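Local coordinates for SAR-endolysin (Enterobacteria phage P1, PDB 1XJU), which hydrolyses the beta-1,4 glycosidic bonds of host peptidoglycan after its release from the membrane, so that the infected cell lyses and frees the phage, at residues G11-C16 and Q48-W53; M22-V27 and A84-G89; Q66-K71 and K111-G116. All blocks are in the same frame, centred on the assembly; numbering follows the deposited sequence.

Contact 1 of 3, residues G11-C16 and Q48-W53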
loop_
_atom_site.group_PDB
_atom_site.type_symbol
_atom_site.label_atom_id
_atom_site.label_comp_id
_atom_site.label_asym_id
_atom_site.label_seq_id
_atom_site.Cartn_x
_atom_site.Cartn_y
_atom_site.Cartn_z
ATOM N N GLY A 11 -1.601 -0.320 -11.810
ATOM C CA GLY A 11 -1.598 0.498 -12.986
ATOM C C GLY A 11 -0.208 0.786 -13.485
ATOM O O GLY A 11 0.710 0.055 -13.287
ATOM N N ASN A 12 -0.052 1.941 -14.148
ATOM C CA ASN A 12 1.192 2.278 -14.811
ATOM C C ASN A 12 1.489 3.736 -14.579
ATOM O O ASN A 12 0.683 4.496 -14.071
ATOM C CB ASN A 12 1.148 1.872 -16.299
ATOM C CG ASN A 12 -0.001 2.484 -17.028
ATOM O OD1 ASN A 12 -0.176 3.700 -16.985
ATOM N ND2 ASN A 12 -0.792 1.667 -17.738
ATOM N N ALA A 13 2.683 4.131 -14.986
ATOM C CA ALA A 13 3.167 5.479 -14.676
ATOM C C ALA A 13 2.314 6.527 -15.371
ATOM O O ALA A 13 2.017 7.597 -14.822
ATOM C CB ALA A 13 4.588 5.614 -15.064
ATOM N N GLU A 14 1.857 6.225 -16.563
ATOM C CA GLU A 14 1.004 7.138 -17.277
ATOM C C GLU A 14 -0.320 7.289 -16.528
ATOM O O GLU A 14 -0.959 8.336 -16.509
ATOM C CB GLU A 14 0.872 6.642 -18.728
ATOM C CG GLU A 14 2.214 6.529 -19.521
ATOM C CD GLU A 14 3.357 5.602 -18.958
ATOM O OE1 GLU A 14 3.095 4.382 -18.513
ATOM O OE2 GLU A 14 4.579 6.105 -18.994
ATOM N N GLY A 15 -0.767 6.220 -15.881
ATOM C CA GLY A 15 -1.936 6.281 -14.998
ATOM C C GLY A 15 -1.740 7.180 -13.776
ATOM O O GLY A 15 -2.669 7.870 -13.365
ATOM N N CYS A 16 -0.571 7.149 -13.189
ATOM C CA CYS A 16 -0.193 8.125 -12.142
ATOM C C CYS A 16 -0.203 9.582 -12.624
ATOM O O CYS A 16 -0.632 10.473 -11.912
ATOM C CB CYS A 16 1.150 7.723 -11.537
ATOM S SG CYS A 16 2.130 8.963 -10.683
ATOM N N GLN A 48 11.098 10.298 -14.254
ATOM C CA GLN A 48 11.698 9.555 -13.182
ATOM C C GLN A 48 10.713 8.542 -12.582
ATOM O O GLN A 48 11.082 7.394 -12.263
ATOM C CB GLN A 48 12.222 10.451 -12.074
ATOM C CG GLN A 48 12.933 9.503 -11.061
ATOM C CD GLN A 48 13.671 10.119 -9.933
ATOM O OE1 GLN A 48 13.850 11.334 -9.864
ATOM N NE2 GLN A 48 14.140 9.272 -9.049
ATOM N N ILE A 49 9.464 8.960 -12.423
ATOM C CA ILE A 49 8.424 8.057 -11.919
ATOM C C ILE A 49 8.322 6.866 -12.853
ATOM O O ILE A 49 8.270 5.687 -12.405
ATOM C CB ILE A 49 7.106 8.789 -11.733
ATOM C CG1 ILE A 49 7.205 9.799 -10.597
ATOM C CG2 ILE A 49 5.962 7.776 -11.461
ATOM C CD1 ILE A 49 6.085 10.762 -10.496
ATOM N N ALA A 50 8.318 7.089 -14.157
ATOM C CA ALA A 50 8.232 6.001 -15.084
ATOM C C ALA A 50 9.466 5.123 -15.023
ATOM O O ALA A 50 9.339 3.877 -15.071
ATOM C CB ALA A 50 8.067 6.537 -16.495
ATOM N N ALA A 51 10.658 5.714 -14.891
ATOM C CA ALA A 51 11.873 4.937 -14.893
ATOM C C ALA A 51 11.934 4.023 -13.663
ATOM O O ALA A 51 12.513 2.944 -13.746
ATOM C CB ALA A 51 13.064 5.863 -14.882
ATOM N N ASP A 52 11.386 4.491 -12.542
ATOM C CA ASP A 52 11.471 3.742 -11.294
ATOM C C ASP A 52 10.277 2.867 -10.997
ATOM O O ASP A 52 10.238 2.211 -9.945
ATOM C CB ASP A 52 11.682 4.737 -10.174
ATOM C CG ASP A 52 13.081 5.330 -10.248
ATOM O OD1 ASP A 52 13.373 6.240 -9.469
ATOM O OD2 ASP A 52 13.944 4.878 -11.021
ATOM N N TRP A 53 9.335 2.786 -11.887
ATOM C CA TRP A 53 8.046 2.162 -11.602
ATOM C C TRP A 53 8.245 0.683 -11.225
ATOM O O TRP A 53 7.765 0.227 -10.174
ATOM C CB TRP A 53 7.155 2.295 -12.820
ATOM C CG TRP A 53 5.740 1.909 -12.580
ATOM C CD1 TRP A 53 5.105 0.717 -12.779
ATOM C CD2 TRP A 53 4.747 2.773 -12.037
ATOM N NE1 TRP A 53 3.789 0.782 -12.396
ATOM C CE2 TRP A 53 3.520 2.043 -11.965
ATOM C CE3 TRP A 53 4.734 4.137 -11.661
ATOM C CZ2 TRP A 53 2.334 2.625 -11.524
ATOM C CZ3 TRP A 53 3.572 4.697 -11.248
ATOM C CH2 TRP A 53 2.377 3.942 -11.154
HETATM O O HOH W 1 3.060 -1.841 -13.657
#

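Contact 2 of 3, residues M22-V27 and A84-G89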
loop_
_atom_site.group_PDB
_atom_site.type_symbol
_atom_site.label_atom_id
_atom_site.label_comp_id
_atom_site.label_asym_id
_atom_site.label_seq_id
_atom_site.Cartn_x
_atom_site.Cartn_y
_atom_site.Cartn_z
ATOM N N MET A 22 -2.917 6.879 -8.159
ATOM C CA MET A 22 -2.175 5.709 -8.640
ATOM C C MET A 22 -0.652 5.802 -8.402
ATOM O O MET A 22 0.097 4.910 -8.732
ATOM C CB MET A 22 -2.531 5.545 -10.107
ATOM C CG MET A 22 -4.056 5.379 -10.215
ATOM S SD MET A 22 -4.742 3.919 -9.398
ATOM C CE MET A 22 -6.088 4.642 -8.634
ATOM N N CYS A 23 -0.169 6.959 -7.930
ATOM C CA CYS A 23 1.248 7.173 -7.817
ATOM C C CYS A 23 1.882 6.417 -6.667
ATOM O O CYS A 23 1.269 6.168 -5.654
ATOM C CB CYS A 23 1.535 8.661 -7.690
ATOM S SG CYS A 23 0.967 9.638 -9.118
ATOM N N PRO A 24 3.146 6.053 -6.823
ATOM C CA PRO A 24 3.852 5.375 -5.770
ATOM C C PRO A 24 3.988 6.282 -4.549
ATOM O O PRO A 24 4.098 7.541 -4.675
ATOM C CB PRO A 24 5.206 5.083 -6.376
ATOM C CG PRO A 24 5.398 6.100 -7.420
ATOM C CD PRO A 24 4.003 6.300 -7.984
ATOM N N ALA A 25 4.078 5.688 -3.368
ATOM C CA ALA A 25 4.073 6.396 -2.095
ATOM C C ALA A 25 5.032 7.583 -2.044
ATOM O O ALA A 25 4.703 8.593 -1.444
ATOM C CB ALA A 25 4.442 5.419 -1.016
ATOM N N GLY A 26 6.232 7.373 -2.560
ATOM C CA GLY A 26 7.267 8.335 -2.395
ATOM C C GLY A 26 7.008 9.688 -3.056
ATOM O O GLY A 26 7.745 10.630 -2.772
ATOM N N VAL A 27 6.017 9.811 -3.926
ATOM C CA VAL A 27 5.717 11.099 -4.554
ATOM C C VAL A 27 4.497 11.768 -3.976
ATOM O O VAL A 27 4.093 12.816 -4.469
ATOM C CB VAL A 27 5.676 11.017 -6.104
ATOM C CG1 VAL A 27 6.960 10.468 -6.620
ATOM C CG2 VAL A 27 4.463 10.233 -6.602
ATOM N N ALA A 84 -0.922 -2.255 -1.963
ATOM C CA ALA A 84 -1.005 -1.334 -0.850
ATOM C C ALA A 84 0.374 -0.799 -0.497
ATOM O O ALA A 84 0.524 0.416 -0.233
ATOM C CB ALA A 84 -1.647 -2.025 0.347
ATOM N N ALA A 85 1.380 -1.647 -0.474
ATOM C CA ALA A 85 2.732 -1.226 -0.141
ATOM C C ALA A 85 3.275 -0.269 -1.217
ATOM O O ALA A 85 3.991 0.673 -0.899
ATOM C CB ALA A 85 3.635 -2.413 0.040
ATOM N N PHE A 86 2.966 -0.509 -2.471
ATOM C CA PHE A 86 3.391 0.369 -3.559
ATOM C C PHE A 86 2.812 1.755 -3.340
ATOM O O PHE A 86 3.486 2.776 -3.511
ATOM C CB PHE A 86 2.942 -0.206 -4.888
ATOM C CG PHE A 86 3.274 0.643 -6.071
ATOM C CD1 PHE A 86 2.394 1.572 -6.545
ATOM C CD2 PHE A 86 4.497 0.480 -6.732
ATOM C CE1 PHE A 86 2.690 2.362 -7.645
ATOM C CE2 PHE A 86 4.788 1.243 -7.865
ATOM C CZ PHE A 86 3.864 2.197 -8.305
ATOM N N ASN A 87 1.535 1.815 -2.997
ATOM C CA ASN A 87 0.800 3.078 -2.919
ATOM C C ASN A 87 1.106 3.822 -1.637
ATOM O O ASN A 87 1.147 5.058 -1.653
ATOM C CB ASN A 87 -0.692 2.725 -3.024
ATOM C CG ASN A 87 -1.623 3.829 -3.354
ATOM O OD1 ASN A 87 -2.810 3.734 -2.916
ATOM N ND2 ASN A 87 -1.223 4.775 -4.273
ATOM N N MET A 88 1.299 3.101 -0.519
ATOM C CA MET A 88 1.379 3.700 0.813
ATOM C C MET A 88 2.753 3.637 1.444
ATOM O O MET A 88 3.024 4.434 2.352
ATOM C CB MET A 88 0.392 3.018 1.756
ATOM C CG MET A 88 -1.051 3.048 1.246
ATOM S SD MET A 88 -1.666 4.691 0.830
ATOM C CE MET A 88 -2.096 5.253 2.495
ATOM N N GLY A 89 3.628 2.774 0.972
ATOM C CA GLY A 89 4.944 2.592 1.552
ATOM C C GLY A 89 4.940 1.560 2.647
ATOM O O GLY A 89 3.942 1.352 3.371
#

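Contact 3 of 3, residues Q66-K71 and K111-G116. With SO4 (sulfate ion), chain D.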
loop_
_atom_site.group_PDB
_atom_site.type_symbol
_atom_site.label_atom_id
_atom_site.label_comp_id
_atom_site.label_asym_id
_atom_site.label_seq_id
_atom_site.Cartn_x
_atom_site.Cartn_y
_atom_site.Cartn_z
ATOM N N GLN A 66 9.408 -9.455 3.315
ATOM C CA GLN A 66 10.254 -9.325 4.498
ATOM C C GLN A 66 9.513 -9.099 5.767
ATOM O O GLN A 66 9.924 -9.612 6.839
ATOM C CB GLN A 66 11.238 -8.188 4.309
ATOM C CG GLN A 66 12.321 -8.445 3.323
ATOM C CD GLN A 66 13.152 -9.640 3.728
ATOM O OE1 GLN A 66 13.555 -9.763 4.895
ATOM N NE2 GLN A 66 13.367 -10.546 2.798
ATOM N N HIS A 67 8.385 -8.402 5.691
ATOM C CA HIS A 67 7.732 -7.906 6.873
ATOM C C HIS A 67 6.295 -8.368 7.097
ATOM O O HIS A 67 5.717 -8.047 8.121
ATOM C CB HIS A 67 7.839 -6.388 6.955
ATOM C CG HIS A 67 9.237 -5.925 6.921
ATOM N ND1 HIS A 67 10.171 -6.294 7.866
ATOM C CD2 HIS A 67 9.878 -5.124 6.037
ATOM C CE1 HIS A 67 11.332 -5.757 7.548
ATOM N NE2 HIS A 67 11.182 -5.059 6.439
ATOM N N PHE A 68 5.712 -9.069 6.111
ATOM C CA PHE A 68 4.331 -9.502 6.150
ATOM C C PHE A 68 4.161 -10.974 5.804
ATOM O O PHE A 68 3.060 -11.415 5.502
ATOM C CB PHE A 68 3.446 -8.601 5.255
ATOM C CG PHE A 68 3.376 -7.184 5.731
ATOM C CD1 PHE A 68 2.346 -6.752 6.481
ATOM C CD2 PHE A 68 4.368 -6.297 5.433
ATOM C CE1 PHE A 68 2.282 -5.464 6.934
ATOM C CE2 PHE A 68 4.340 -4.992 5.908
ATOM C CZ PHE A 68 3.298 -4.558 6.671
ATOM N N ARG A 69 5.253 -11.740 5.828
ATOM C CA ARG A 69 5.165 -13.193 5.526
ATOM C C ARG A 69 4.656 -13.466 4.122
ATOM O O ARG A 69 3.963 -14.440 3.869
ATOM C CB ARG A 69 4.395 -13.976 6.600
ATOM C CG ARG A 69 5.185 -14.103 7.902
ATOM C CD ARG A 69 4.410 -14.923 8.923
ATOM N NE ARG A 69 4.179 -16.266 8.385
ATOM C CZ ARG A 69 3.278 -17.132 8.800
ATOM N NH1 ARG A 69 2.534 -16.839 9.838
ATOM N NH2 ARG A 69 3.141 -18.276 8.161
ATOM N N GLY A 70 5.021 -12.586 3.179
ATOM C CA GLY A 70 4.520 -12.674 1.834
ATOM C C GLY A 70 4.677 -14.032 1.190
ATOM O O GLY A 70 3.829 -14.457 0.454
ATOM N N LYS A 71 5.800 -14.700 1.440
ATOM C CA LYS A 71 6.044 -15.990 0.770
ATOM C C LYS A 71 5.026 -17.060 1.171
ATOM O O LYS A 71 4.851 -18.035 0.449
ATOM C CB LYS A 71 7.476 -16.448 1.057
ATOM C CG LYS A 71 8.490 -15.530 0.369
ATOM C CD LYS A 71 9.878 -15.906 0.672
ATOM C CE LYS A 71 10.629 -14.625 1.063
ATOM N NZ LYS A 71 10.620 -14.296 2.505
ATOM N N LYS A 111 0.107 -7.237 12.425
ATOM C CA LYS A 111 -0.134 -8.266 13.437
ATOM C C LYS A 111 -0.740 -9.515 12.795
ATOM O O LYS A 111 -0.307 -10.628 13.064
ATOM C CB LYS A 111 -1.052 -7.729 14.518
ATOM C CG LYS A 111 -0.344 -6.824 15.472
ATOM C CD LYS A 111 -1.224 -6.453 16.618
ATOM C CE LYS A 111 -0.562 -5.437 17.540
ATOM N NZ LYS A 111 0.607 -5.952 18.238
ATOM N N TRP A 112 -1.784 -9.329 12.000
ATOM C CA TRP A 112 -2.438 -10.467 11.399
ATOM C C TRP A 112 -1.598 -11.146 10.358
ATOM O O TRP A 112 -1.601 -12.378 10.266
ATOM C CB TRP A 112 -3.812 -10.075 10.860
ATOM C CG TRP A 112 -4.806 -9.729 11.906
ATOM C CD1 TRP A 112 -5.483 -8.582 12.017
ATOM C CD2 TRP A 112 -5.277 -10.573 12.965
ATOM N NE1 TRP A 112 -6.371 -8.638 13.081
ATOM C CE2 TRP A 112 -6.270 -9.868 13.659
ATOM C CE3 TRP A 112 -5.005 -11.876 13.365
ATOM C CZ2 TRP A 112 -6.912 -10.390 14.778
ATOM C CZ3 TRP A 112 -5.699 -12.408 14.469
ATOM C CH2 TRP A 112 -6.630 -11.662 15.128
ATOM N N ALA A 113 -0.852 -10.378 9.561
ATOM C CA ALA A 113 0.045 -11.001 8.582
ATOM C C ALA A 113 1.085 -11.885 9.288
ATOM O O ALA A 113 1.369 -12.980 8.820
ATOM C CB ALA A 113 0.762 -9.898 7.801
ATOM N N GLN A 114 1.610 -11.432 10.412
ATOM C CA GLN A 114 2.602 -12.209 11.118
ATOM C C GLN A 114 2.044 -13.517 11.669
ATOM O O GLN A 114 2.805 -14.450 11.903
ATOM C CB GLN A 114 3.245 -11.390 12.191
ATOM C CG GLN A 114 4.164 -10.297 11.655
ATOM C CD GLN A 114 5.393 -10.850 11.039
ATOM O OE1 GLN A 114 5.936 -11.829 11.550
ATOM N NE2 GLN A 114 5.856 -10.266 9.946
ATOM N N LYS A 115 0.738 -13.576 11.872
ATOM C CA LYS A 115 0.068 -14.780 12.289
ATOM C C LYS A 115 -0.448 -15.604 11.128
ATOM O O LYS A 115 -1.109 -16.623 11.376
ATOM C CB LYS A 115 -1.065 -14.415 13.251
ATOM C CG LYS A 115 -0.591 -13.822 14.587
ATOM C CD LYS A 115 -1.746 -13.224 15.373
ATOM C CE LYS A 115 -1.370 -12.597 16.700
ATOM N NZ LYS A 115 -2.577 -12.101 17.437
ATOM N N GLY A 116 -0.242 -15.196 9.873
ATOM C CA GLY A 116 -0.748 -15.955 8.724
ATOM C C GLY A 116 -2.252 -15.919 8.609
ATOM O O GLY A 116 -2.846 -16.758 7.921
HETATM S S SO4 D . 1.439 -2.880 20.116
HETATM O O1 SO4 D . 2.070 -2.436 21.321
HETATM O O2 SO4 D . 2.280 -2.521 18.966
HETATM O O3 SO4 D . 0.102 -2.313 20.016
HETATM O O4 SO4 D . 1.232 -4.310 20.287
HETATM O O HOH W 2 8.636 -10.895 9.002
#

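Contact 1 of 3, residues G11-C16 and Q48-W53
The indole of Trp53 lies flat against the backbone that leads from Gly11 into helix 13-18. Ala13 N sits 3.6 Å above the plane of the Trp53 ring, over its centre, while Asn12 C covers the same face nearer the rim. With CG anti to the backbone N (chi1 -170°), the ring reaches out from helix 46-67 and presents one face to this peptide. At the ring's edge NE1 makes a weak hydrogen bond to Gly11 O, bent to 128°, and a water that donates to Gly11 O and accepts weakly from Trp53 NE1 bridges the pair. Ala13 CB fills the angle between ring and helix, 3.7 Å from both Ala50 CA and Trp53 CE3.

This is the start of the helix that carries Glu14, probably catalytic in this family 24 glycosidase. Asn12 caps that helix: its OD1 accepts from Gly15 N at 2.8 Å. The Glu14 chain folds back so that OE2 comes within 4.3 Å of Ala50 CB, a loose approach.

One turn on, Cys16 places CB 3.9 Å from Trp53 CZ3. Its chi1 of 159° carries SG toward Ile49 CG2, at 4.1 Å, and Cys23, to which it is bonded in the disulfide of the inactive form.

Contact 2 of 3, residues M22-V27 and A84-G89
Pro24 rests on the ring of Phe86 and Ala25 abuts the last turn of helix 75-88, so that the loop carrying the catalytic Cys23 is fastened to a helix of the phage-lysozyme fold. The packing is closest along the backbone. Ala25 N donates to Phe86 O at 3.0 Å, in the carbonyl plane, and Pro24 CA adds a CA-H...O contact to the same oxygen. Ala25 CB then presses against the helix end, 3.4 Å from Gly89 N, where Gly89, with positive phi, has left the helical path.

Phe86 holds CG anti to its own N (chi1 178°), which lays the ring alongside the proline. Pro24 CB stands over one face in a CH-pi contact, 4.1 Å from the ring centroid and 26° off its normal, displaced toward the rim. Met22 O approaches the edge of the same ring in its plane, and Trp53 of helix 46-67 meets the phenyl edge-to-face.

The other side is looser. Met22 and Met88, both partly exposed, set out away from the opposing segment, and their side chains touch Arg142 and Arg143 of helix 137-151; Gly26 lies at the surface.

Between these regions the buried amide of Asn87 is gripped at both ends. Arg143 NH1 binds OD1, while ND2 serves Tyr21 O and also Cys23 O. That second carbonyl takes a further hydrogen bond from Trp28 NE1; Asn87 ND2 meets it at 3.2 Å, tilted 27° from the carbonyl plane.

Contact 3 of 3, residues Q66-K71 and K111-G116
Gln114 and Arg69 reach across in opposite directions, each to a backbone carbonyl of the other segment. Gln114 bends at chi2 (-70°), which turns its amide back across the gap, and NE2 donates to His67 O at 2.9 Å. The acceptor lies in the amide plane, yet the donor stands above the carbonyl plane, 70° out of it. A water accepts from the same NE2 and donates to Gln66 O.

The Arg69 chain is bent at chi3, and its NH1 donates a hydrogen bond to Gln114 O at 3.2 Å, again from above the carbonyl plane but with the oxygen close to the guanidinium plane. NH2 forms a salt bridge with Asp72, a second hold on the guanidinium.

Apolar contact is confined to Ala113, whose CB meets the edge of the Phe68 ring, 3.8 Å from CD1, and lies 3.6 Å from Phe68 O. His110 packs edge-to-face with that ring.

Lys111 does not touch 66-71; its NZ hydrogen-bonds O4 of a sulfate, probably from the crystallisation liquor, at 2.7 Å and forms a salt bridge with Glu106. Arg101 NH2 and Glu106 N also bind the sulfate.

The contact joins the C-terminal ends of two helices: helix 46-67, left at Phe68, and helix 108-114, ended at Gly116, whose positive phi and two bonds back into the last turn form a Schellman motif.

Overall arrangement
From the N terminus, the start of helix 13-18 is joined by contact 1 to the early turns of helix 46-67, closing a long, mostly non-helical excursion. Within that excursion lies 22-27, which contact 2 ties onward to the end of helix 75-88, so contacts 1 and 2 cross. They also touch, through a disulfide and the Trp53 ring. Helix 46-67 then carries the chain to contact 3, where its far end meets helix 108-114; contact 3 opens before contact 2 has closed, and these two cross as well. Contacts 1 and 3 follow in series, on opposite sides of the chain's centre, their centres about 27 Å apart.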